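Long-range contacts in 70 kDa protein (Xanthomonas sp., PDB 4B2N), which is a dihaem c-type cytochrome and rubber oxygenase, a dioxygenase that attacks the polyisoprene of latex processively: residues A[45-56]-A[405-416]; A[21-29]-A[343-351]. One frame throughout, in Å; residues are numbered along the deposited sequence.

Contact 1: A[45-56]-A[405-416]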
loop_
_atom_site.group_PDB
_atom_site.type_symbol
_atom_site.label_atom_id
_atom_site.label_comp_id
_atom_site.label_asym_id
_atom_site.label_seq_id
_atom_site.Cartn_x
_atom_site.Cartn_y
_atom_site.Cartn_z
ATOM N N PRO A 45 -5.549 -16.974 -11.681
ATOM C CA PRO A 45 -6.709 -17.429 -10.941
ATOM C C PRO A 45 -7.648 -16.361 -10.366
ATOM O O PRO A 45 -8.847 -16.656 -10.115
ATOM C CB PRO A 45 -6.113 -18.297 -9.832
ATOM C CG PRO A 45 -4.800 -18.776 -10.449
ATOM C CD PRO A 45 -4.298 -17.518 -11.132
ATOM N N ARG A 46 -7.102 -15.164 -10.073
ATOM C CA ARG A 46 -7.926 -14.027 -9.680
ATOM C C ARG A 46 -9.034 -13.791 -10.682
ATOM O O ARG A 46 -10.094 -13.338 -10.290
ATOM C CB ARG A 46 -7.038 -12.766 -9.616
ATOM C CG ARG A 46 -5.920 -12.980 -8.603
ATOM C CD ARG A 46 -4.978 -11.801 -8.548
ATOM N NE ARG A 46 -4.563 -11.467 -9.930
ATOM C CZ ARG A 46 -4.089 -10.297 -10.303
ATOM N NH1 ARG A 46 -3.913 -9.350 -9.394
ATOM N NH2 ARG A 46 -3.904 -10.082 -11.596
ATOM N N SER A 47 -8.819 -14.107 -11.960
ATOM C CA SER A 47 -9.767 -13.725 -12.987
ATOM C C SER A 47 -10.902 -14.767 -12.979
ATOM O O SER A 47 -11.947 -14.534 -13.580
ATOM C CB SER A 47 -9.103 -13.677 -14.373
ATOM O OG SER A 47 -8.703 -15.014 -14.709
ATOM N N LEU A 48 -10.723 -15.858 -12.231
ATOM C CA LEU A 48 -11.782 -16.872 -12.130
ATOM C C LEU A 48 -12.837 -16.462 -11.115
ATOM O O LEU A 48 -13.912 -17.105 -11.006
ATOM C CB LEU A 48 -11.193 -18.248 -11.767
ATOM C CG LEU A 48 -10.191 -18.783 -12.811
ATOM C CD1 LEU A 48 -9.558 -20.003 -12.201
ATOM C CD2 LEU A 48 -10.764 -19.150 -14.177
ATOM N N VAL A 49 -12.546 -15.433 -10.321
ATOM C CA VAL A 49 -13.441 -15.091 -9.188
ATOM C C VAL A 49 -14.517 -14.113 -9.654
ATOM O O VAL A 49 -14.414 -12.901 -9.498
ATOM C CB VAL A 49 -12.659 -14.589 -7.966
ATOM C CG1 VAL A 49 -13.573 -14.313 -6.798
ATOM C CG2 VAL A 49 -11.544 -15.604 -7.610
ATOM N N LYS A 50 -15.602 -14.687 -10.152
ATOM C CA LYS A 50 -16.645 -13.958 -10.833
ATOM C C LYS A 50 -17.953 -14.570 -10.262
ATOM O O LYS A 50 -17.956 -15.734 -9.792
ATOM C CB LYS A 50 -16.537 -14.402 -12.281
ATOM C CG LYS A 50 -16.325 -13.304 -13.266
ATOM C CD LYS A 50 -15.039 -12.579 -13.002
ATOM C CE LYS A 50 -15.005 -11.340 -13.901
ATOM N NZ LYS A 50 -15.389 -11.730 -15.297
ATOM N N GLN A 51 -19.058 -13.850 -10.412
ATOM C CA GLN A 51 -20.384 -14.446 -10.128
ATOM C C GLN A 51 -20.498 -15.899 -10.635
ATOM O O GLN A 51 -20.155 -16.234 -11.750
ATOM C CB GLN A 51 -21.519 -13.568 -10.663
ATOM C CG GLN A 51 -22.894 -13.850 -10.016
ATOM C CD GLN A 51 -23.043 -13.234 -8.601
ATOM O OE1 GLN A 51 -23.251 -13.949 -7.606
ATOM N NE2 GLN A 51 -22.918 -11.897 -8.512
ATOM N N GLY A 52 -20.948 -16.788 -9.759
ATOM C CA GLY A 52 -21.000 -18.198 -10.092
ATOM C C GLY A 52 -19.887 -19.017 -9.463
ATOM O O GLY A 52 -20.012 -20.272 -9.342
ATOM N N VAL A 53 -18.805 -18.348 -9.020
ATOM C CA VAL A 53 -17.627 -19.091 -8.527
ATOM C C VAL A 53 -18.028 -19.949 -7.342
ATOM O O VAL A 53 -17.500 -21.060 -7.156
ATOM C CB VAL A 53 -16.375 -18.157 -8.263
ATOM C CG1 VAL A 53 -16.654 -17.135 -7.165
ATOM C CG2 VAL A 53 -15.110 -18.955 -7.926
ATOM N N ASN A 54 -18.985 -19.478 -6.543
ATOM C CA ASN A 54 -19.284 -20.194 -5.300
ATOM C C ASN A 54 -20.316 -21.275 -5.607
ATOM O O ASN A 54 -21.422 -21.165 -5.100
ATOM C CB ASN A 54 -19.854 -19.261 -4.235
ATOM C CG ASN A 54 -18.850 -18.099 -3.847
ATOM O OD1 ASN A 54 -19.223 -16.901 -3.763
ATOM N ND2 ASN A 54 -17.639 -18.478 -3.548
ATOM N N SER A 55 -19.933 -22.301 -6.377
ATOM C CA SER A 55 -20.898 -23.330 -6.872
ATOM C C SER A 55 -21.435 -24.212 -5.739
ATOM O O SER A 55 -22.458 -24.849 -5.896
ATOM C CB SER A 55 -20.278 -24.183 -7.972
ATOM O OG SER A 55 -18.974 -24.605 -7.553
ATOM N N ASN A 56 -20.749 -24.234 -4.606
ATOM C CA ASN A 56 -21.284 -24.878 -3.421
ATOM C C ASN A 56 -21.559 -23.877 -2.282
ATOM O O ASN A 56 -20.644 -23.451 -1.574
ATOM C CB ASN A 56 -20.384 -26.033 -2.960
ATOM C CG ASN A 56 -20.781 -26.548 -1.568
ATOM O OD1 ASN A 56 -21.853 -26.195 -1.036
ATOM N ND2 ASN A 56 -19.932 -27.346 -0.961
ATOM N N PRO A 405 -14.316 -29.837 -2.501
ATOM C CA PRO A 405 -15.371 -28.833 -2.705
ATOM C C PRO A 405 -16.155 -28.455 -1.450
ATOM O O PRO A 405 -16.927 -27.498 -1.511
ATOM C CB PRO A 405 -16.270 -29.436 -3.796
ATOM C CG PRO A 405 -15.929 -30.892 -3.814
ATOM C CD PRO A 405 -14.481 -30.996 -3.396
ATOM N N ASN A 406 -15.977 -29.172 -0.336
ATOM C CA ASN A 406 -16.470 -28.645 0.936
ATOM C C ASN A 406 -15.682 -27.365 1.335
ATOM O O ASN A 406 -16.161 -26.549 2.152
ATOM C CB ASN A 406 -16.377 -29.690 2.059
ATOM C CG ASN A 406 -17.205 -30.929 1.762
ATOM O OD1 ASN A 406 -18.329 -30.826 1.262
ATOM N ND2 ASN A 406 -16.628 -32.093 2.011
ATOM N N TYR A 407 -14.491 -27.188 0.755
ATOM C CA TYR A 407 -13.623 -26.037 1.110
ATOM C C TYR A 407 -13.529 -25.012 -0.013
ATOM O O TYR A 407 -13.595 -23.817 0.251
ATOM C CB TYR A 407 -12.213 -26.502 1.573
ATOM C CG TYR A 407 -12.385 -27.203 2.879
ATOM C CD1 TYR A 407 -12.392 -26.494 4.065
ATOM C CD2 TYR A 407 -12.657 -28.562 2.916
ATOM C CE1 TYR A 407 -12.631 -27.147 5.286
ATOM C CE2 TYR A 407 -12.923 -29.211 4.122
ATOM C CZ TYR A 407 -12.912 -28.488 5.301
ATOM O OH TYR A 407 -13.154 -29.083 6.537
ATOM N N LEU A 408 -13.390 -25.474 -1.252
ATOM C CA LEU A 408 -12.998 -24.580 -2.374
ATOM C C LEU A 408 -13.579 -25.206 -3.601
ATOM O O LEU A 408 -13.416 -26.407 -3.756
ATOM C CB LEU A 408 -11.482 -24.607 -2.598
ATOM C CG LEU A 408 -10.577 -23.373 -2.658
ATOM C CD1 LEU A 408 -9.382 -23.606 -3.571
ATOM C CD2 LEU A 408 -11.208 -21.974 -2.742
ATOM N N PRO A 409 -14.190 -24.407 -4.521
ATOM C CA PRO A 409 -14.921 -24.959 -5.660
ATOM C C PRO A 409 -13.971 -25.231 -6.804
ATOM O O PRO A 409 -14.365 -25.835 -7.750
ATOM C CB PRO A 409 -15.883 -23.831 -6.040
ATOM C CG PRO A 409 -15.105 -22.572 -5.704
ATOM C CD PRO A 409 -14.297 -22.919 -4.466
ATOM N N ASP A 410 -12.710 -24.787 -6.732
ATOM C CA ASP A 410 -11.809 -25.011 -7.865
ATOM C C ASP A 410 -10.389 -24.978 -7.328
ATOM O O ASP A 410 -10.025 -23.992 -6.680
ATOM C CB ASP A 410 -12.083 -23.900 -8.875
ATOM C CG ASP A 410 -11.218 -23.994 -10.123
ATOM O OD1 ASP A 410 -10.123 -24.596 -10.151
ATOM O OD2 ASP A 410 -11.611 -23.374 -11.110
ATOM N N PRO A 411 -9.582 -26.044 -7.559
ATOM C CA PRO A 411 -8.236 -26.149 -6.952
ATOM C C PRO A 411 -7.335 -25.013 -7.419
ATOM O O PRO A 411 -6.426 -24.663 -6.702
ATOM C CB PRO A 411 -7.707 -27.530 -7.431
ATOM C CG PRO A 411 -8.907 -28.213 -7.981
ATOM C CD PRO A 411 -9.889 -27.201 -8.443
ATOM N N ARG A 412 -7.641 -24.391 -8.577
ATOM C CA ARG A 412 -6.852 -23.244 -9.079
ATOM C C ARG A 412 -6.981 -21.973 -8.229
ATOM O O ARG A 412 -6.187 -21.038 -8.396
ATOM C CB ARG A 412 -7.236 -22.895 -10.516
ATOM C CG ARG A 412 -6.868 -24.007 -11.470
ATOM C CD ARG A 412 -7.376 -23.708 -12.884
ATOM N NE ARG A 412 -8.835 -23.562 -12.927
ATOM C CZ ARG A 412 -9.511 -23.121 -13.970
ATOM N NH1 ARG A 412 -8.860 -22.804 -15.103
ATOM N NH2 ARG A 412 -10.833 -22.998 -13.909
ATOM N N LEU A 413 -7.920 -21.981 -7.294
ATOM C CA LEU A 413 -8.228 -20.836 -6.443
ATOM C C LEU A 413 -7.477 -20.909 -5.085
ATOM O O LEU A 413 -7.730 -20.119 -4.158
ATOM C CB LEU A 413 -9.746 -20.722 -6.251
ATOM C CG LEU A 413 -10.577 -20.417 -7.490
ATOM C CD1 LEU A 413 -12.064 -20.354 -7.099
ATOM C CD2 LEU A 413 -10.162 -19.024 -7.979
ATOM N N LYS A 414 -6.541 -21.857 -4.981
ATOM C CA LYS A 414 -5.759 -22.002 -3.787
ATOM C C LYS A 414 -5.099 -20.663 -3.499
ATOM O O LYS A 414 -4.478 -20.071 -4.401
ATOM C CB LYS A 414 -4.664 -23.004 -4.055
ATOM C CG LYS A 414 -3.753 -23.311 -2.878
ATOM C CD LYS A 414 -2.901 -24.537 -3.201
ATOM C CE LYS A 414 -2.190 -24.320 -4.528
ATOM N NZ LYS A 414 -0.812 -24.783 -4.284
ATOM N N GLY A 415 -5.201 -20.206 -2.261
ATOM C CA GLY A 415 -4.541 -18.955 -1.857
ATOM C C GLY A 415 -5.156 -17.617 -2.309
ATOM O O GLY A 415 -4.729 -16.569 -1.847
ATOM N N VAL A 416 -6.185 -17.654 -3.151
ATOM C CA VAL A 416 -6.872 -16.386 -3.565
ATOM C C VAL A 416 -7.522 -15.690 -2.359
ATOM O O VAL A 416 -8.209 -16.336 -1.560
ATOM C CB VAL A 416 -7.914 -16.581 -4.708
ATOM C CG1 VAL A 416 -8.726 -15.312 -4.962
ATOM C CG2 VAL A 416 -7.217 -16.999 -5.993
HETATM O O HOH W 1 -20.402 -28.451 1.691
#
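Pro-45 and Leu-413 bring the two loops closest at one end, their CA atoms 5.8 Å apart, and Ser-55 faces Pro-409 at the other. Both segments are largely irregular: 45-56 opens with a 3-10 turn (45-48) and doubles back through a type II turn at Lys-50 to Val-53, while 405-416 holds a 3-10 turn (411-413) running into a type II turn that ends at Val-416. Leu-413 fills the bend of 45-56. Its CD2 meets Val-49 CG2 at 3.7 Å, and its CD1 presses on Val-53 CG2 at 3.5 Å, tighter than ordinary van der Waals contact. Val-53 turns CG2 there by holding it anti to the backbone N. Val-49 and Val-416 come tip to tip, CG2 to CG1. Leu-48 crosses Arg-412 at about a right angle and sets CD1 3.5 Å above the centre of the guanidinium plane. That plane is held by Asp-410, which takes NE on OD1 and NH2 on OD2 (2.9 Å), each on its syn lone pair; OD1 also accepts the backbone N of Arg-412 from above the carboxylate plane, closing an Asx turn. At the far end Asn-56 ND2 gives the one direct hydrogen bond between the segments, to Pro-405 O (3.1 Å, 149°), tilted above the carbonyl plane; a water links the same ND2 to Asn-406 OD1, while Asn-56 OD1 accepts from Asn-58 N. The pair thus joins the loop between helices 27-32 and 88-104 to the one between helix 399-402 and strand 420-422, with Lys-414 and Leu-408 touching Ala-402 of helix 399-402.

Contact 2: A[21-29]-A[343-351]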
loop_
_atom_site.group_PDB
_atom_site.type_symbol
_atom_site.label_atom_id
_atom_site.label_comp_id
_atom_site.label_asym_id
_atom_site.label_seq_id
_atom_site.Cartn_x
_atom_site.Cartn_y
_atom_site.Cartn_z
ATOM N N GLN A 21 4.883 -25.278 1.038
ATOM C CA GLN A 21 5.962 -24.266 1.102
ATOM C C GLN A 21 6.477 -24.007 -0.332
ATOM O O GLN A 21 6.608 -24.899 -1.069
ATOM C CB GLN A 21 7.044 -24.797 2.051
ATOM C CG GLN A 21 6.422 -25.164 3.416
ATOM C CD GLN A 21 7.227 -26.183 4.256
ATOM O OE1 GLN A 21 7.034 -27.416 4.178
ATOM N NE2 GLN A 21 8.107 -25.658 5.101
ATOM N N ALA A 22 6.663 -22.762 -0.788
ATOM C CA ALA A 22 7.033 -22.570 -2.218
ATOM C C ALA A 22 7.847 -21.356 -2.362
ATOM O O ALA A 22 7.595 -20.363 -1.669
ATOM C CB ALA A 22 5.841 -22.501 -3.119
ATOM N N SER A 23 8.873 -21.460 -3.203
ATOM C CA SER A 23 9.718 -20.351 -3.502
ATOM C C SER A 23 8.978 -19.526 -4.543
ATOM O O SER A 23 9.103 -18.271 -4.604
ATOM C CB SER A 23 10.991 -20.898 -4.137
ATOM O OG SER A 23 11.850 -21.300 -3.117
ATOM N N ILE A 24 8.343 -20.267 -5.448
ATOM C CA ILE A 24 7.596 -19.657 -6.534
ATOM C C ILE A 24 6.137 -19.841 -6.169
ATOM O O ILE A 24 5.627 -20.925 -6.177
ATOM C CB ILE A 24 7.921 -20.263 -7.907
ATOM C CG1 ILE A 24 9.428 -20.274 -8.108
ATOM C CG2 ILE A 24 7.255 -19.399 -9.028
ATOM C CD1 ILE A 24 9.804 -21.032 -9.391
ATOM N N ARG A 25 5.470 -18.729 -5.866
ATOM C CA ARG A 25 4.086 -18.745 -5.468
ATOM C C ARG A 25 3.122 -18.170 -6.561
ATOM O O ARG A 25 2.085 -18.758 -6.933
ATOM C CB ARG A 25 4.025 -17.908 -4.172
ATOM C CG ARG A 25 2.718 -18.092 -3.473
ATOM C CD ARG A 25 2.607 -19.513 -3.005
ATOM N NE ARG A 25 3.338 -19.764 -1.775
ATOM C CZ ARG A 25 3.204 -20.908 -1.111
ATOM N NH1 ARG A 25 2.380 -21.837 -1.598
ATOM N NH2 ARG A 25 3.851 -21.111 0.026
ATOM N N SER A 26 3.494 -17.027 -7.109
ATOM C CA SER A 26 2.764 -16.376 -8.183
ATOM C C SER A 26 2.324 -17.401 -9.216
ATOM O O SER A 26 3.147 -18.065 -9.788
ATOM C CB SER A 26 3.752 -15.412 -8.895
ATOM O OG SER A 26 3.118 -15.037 -10.111
ATOM N N PRO A 27 1.028 -17.543 -9.490
ATOM C CA PRO A 27 0.597 -18.658 -10.388
ATOM C C PRO A 27 1.090 -18.607 -11.856
ATOM O O PRO A 27 1.423 -19.608 -12.435
ATOM C CB PRO A 27 -0.920 -18.568 -10.332
ATOM C CG PRO A 27 -1.194 -18.026 -8.972
ATOM C CD PRO A 27 -0.104 -16.990 -8.698
ATOM N N LEU A 28 1.154 -17.431 -12.426
ATOM C CA LEU A 28 1.769 -17.263 -13.725
ATOM C C LEU A 28 3.247 -17.647 -13.711
ATOM O O LEU A 28 3.714 -18.218 -14.680
ATOM C CB LEU A 28 1.617 -15.795 -14.227
ATOM C CG LEU A 28 0.291 -15.516 -15.001
ATOM C CD1 LEU A 28 -0.976 -15.963 -14.260
ATOM C CD2 LEU A 28 0.109 -14.064 -15.368
ATOM N N MET A 29 3.979 -17.275 -12.656
ATOM C CA MET A 29 5.374 -17.700 -12.542
ATOM C C MET A 29 5.430 -19.219 -12.285
ATOM O O MET A 29 6.284 -19.863 -12.814
ATOM C CB MET A 29 6.153 -16.907 -11.503
ATOM C CG MET A 29 6.196 -15.404 -11.822
ATOM S SD MET A 29 6.948 -15.120 -13.457
ATOM C CE MET A 29 8.698 -15.225 -13.039
ATOM N N LEU A 343 4.561 -6.727 -10.404
ATOM C CA LEU A 343 3.948 -7.046 -9.059
ATOM C C LEU A 343 3.294 -8.417 -9.050
ATOM O O LEU A 343 3.424 -9.192 -8.083
ATOM C CB LEU A 343 2.889 -5.966 -8.689
ATOM C CG LEU A 343 3.435 -4.519 -8.756
ATOM C CD1 LEU A 343 2.414 -3.530 -8.197
ATOM C CD2 LEU A 343 4.670 -4.463 -7.848
ATOM N N ILE A 344 2.592 -8.754 -10.130
ATOM C CA ILE A 344 1.914 -10.102 -10.181
ATOM C C ILE A 344 2.992 -11.190 -10.325
ATOM O O ILE A 344 2.735 -12.336 -10.013
ATOM C CB ILE A 344 1.039 -10.209 -11.443
ATOM C CG1 ILE A 344 -0.177 -9.310 -11.362
ATOM C CG2 ILE A 344 0.544 -11.617 -11.675
ATOM C CD1 ILE A 344 -0.741 -9.243 -12.801
ATOM N N SER A 345 4.207 -10.844 -10.759
ATOM C CA SER A 345 5.233 -11.906 -10.984
ATOM C C SER A 345 5.904 -12.242 -9.675
ATOM O O SER A 345 6.677 -13.188 -9.631
ATOM C CB SER A 345 6.301 -11.428 -12.005
ATOM O OG SER A 345 7.173 -10.501 -11.368
ATOM N N LEU A 346 5.622 -11.472 -8.614
ATOM C CA LEU A 346 6.377 -11.556 -7.351
ATOM C C LEU A 346 5.895 -12.742 -6.522
ATOM O O LEU A 346 4.690 -13.069 -6.561
ATOM C CB LEU A 346 6.198 -10.260 -6.504
ATOM C CG LEU A 346 6.853 -9.027 -7.078
ATOM C CD1 LEU A 346 6.564 -7.876 -6.130
ATOM C CD2 LEU A 346 8.334 -9.301 -7.259
ATOM N N SER A 347 6.827 -13.376 -5.799
ATOM C CA SER A 347 6.491 -14.261 -4.678
ATOM C C SER A 347 7.143 -13.745 -3.393
ATOM O O SER A 347 8.249 -13.237 -3.401
ATOM C CB SER A 347 6.945 -15.733 -4.964
ATOM O OG SER A 347 6.434 -16.120 -6.261
ATOM N N PRO A 348 6.505 -14.007 -2.253
ATOM C CA PRO A 348 7.107 -13.653 -0.975
ATOM C C PRO A 348 8.388 -14.402 -0.644
ATOM O O PRO A 348 8.566 -15.565 -1.077
ATOM C CB PRO A 348 6.032 -14.099 0.059
ATOM C CG PRO A 348 4.810 -14.243 -0.712
ATOM C CD PRO A 348 5.203 -14.697 -2.102
ATOM N N ALA A 349 9.268 -13.763 0.143
ATOM C CA ALA A 349 10.407 -14.477 0.769
ATOM C C ALA A 349 9.917 -15.669 1.589
ATOM O O ALA A 349 8.800 -15.633 2.193
ATOM C CB ALA A 349 11.165 -13.526 1.713
ATOM N N THR A 350 10.736 -16.726 1.603
ATOM C CA THR A 350 10.393 -17.914 2.369
ATOM C C THR A 350 11.026 -17.799 3.742
ATOM O O THR A 350 12.053 -17.161 3.937
ATOM C CB THR A 350 10.872 -19.234 1.695
ATOM O OG1 THR A 350 12.296 -19.160 1.516
ATOM C CG2 THR A 350 10.177 -19.453 0.360
ATOM N N TYR A 351 10.404 -18.416 4.716
ATOM C CA TYR A 351 10.759 -18.193 6.113
ATOM C C TYR A 351 12.143 -18.736 6.349
ATOM O O TYR A 351 12.390 -19.856 5.911
ATOM C CB TYR A 351 9.784 -18.982 6.925
ATOM C CG TYR A 351 9.983 -18.826 8.391
ATOM C CD1 TYR A 351 9.517 -17.676 9.048
ATOM C CD2 TYR A 351 10.583 -19.849 9.151
ATOM C CE1 TYR A 351 9.698 -17.499 10.407
ATOM C CE2 TYR A 351 10.717 -19.707 10.531
ATOM C CZ TYR A 351 10.265 -18.541 11.147
ATOM O OH TYR A 351 10.397 -18.400 12.504
HETATM O O HOH W 2 7.060 -17.633 -1.423
HETATM O O HOH W 3 10.218 -16.571 -2.970
HETATM O O HOH W 4 13.134 -19.873 -1.173
#
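Ser-26, the N-cap of helix 27-32, meets the C-terminal end of helix 333-345 at Ile-344, so one helix begins where another ends. Hydrogen bonds dominate the contact. Ser-26 OG donates to Ile-344 O at 2.7 Å, in the carbonyl plane, and accepts a weak capping bond from Met-29 N; with OG anti to the backbone N (chi1 167°), the hydroxyl lies between the two helix ends. Ser-347 OG receives two nearly straight bonds from successive amides, Arg-25 N at 2.8 Å and Ser-26 N at 3.2 Å, and so pins the backbone just ahead of the helix. Waters continue the polar seam: Pro-348 O accepts from two of them, one also donating to Ala-22 O and the other to Ser-23 O, while a third joins Ser-23 OG to Thr-350 OG1. Carbon contacts are looser. Leu-28 CD2 approaches Ile-344 CG2 at 4.5 Å, Arg-25 CB lies 4.0 Å from Pro-348 CD, and the methyl CG2 of Thr-350 packs on the carbonyl O of Ala-22. The Arg-25 chain, bent at chi2 and chi3, turns its guanidinium back under the CB of Ala-22, which sits over the centre of one face; NH2 is bonded to Asp-20 O. Phe-91 of helix 88-104 is touched by Leu-28, Met-29 and Ser-345, bringing a third helix to the junction. Beside the cap, Met-29 folds over the last turn of the other helix: its CG lies 3.2 Å from Ser-345 O, and its SD 4.0 Å from Ser-345 CB.

How the contacts relate
Contacts 1 and 2 have centres 20 Å apart and alternate along the chain, each tying an early segment to one more than 300 residues later. They meet directly through packing: Arg-46 NH2 lies 3.5 Å from Ile-344 CD1, and Pro-45 CD 3.6 Å from Pro-27 CB. Both reach toward haem c #1 at this junction. The side chains of Arg-46 and Ile-344 are each about 4 Å from that of the haem-binding Arg-294, and about 8 Å and 9 Å respectively from a bound haem. Arg-46 is also salt-bridged to Asp-44. Segment 343-351 comes closer still: Leu-343, which takes no part in the contact with 21-29, touches haem c.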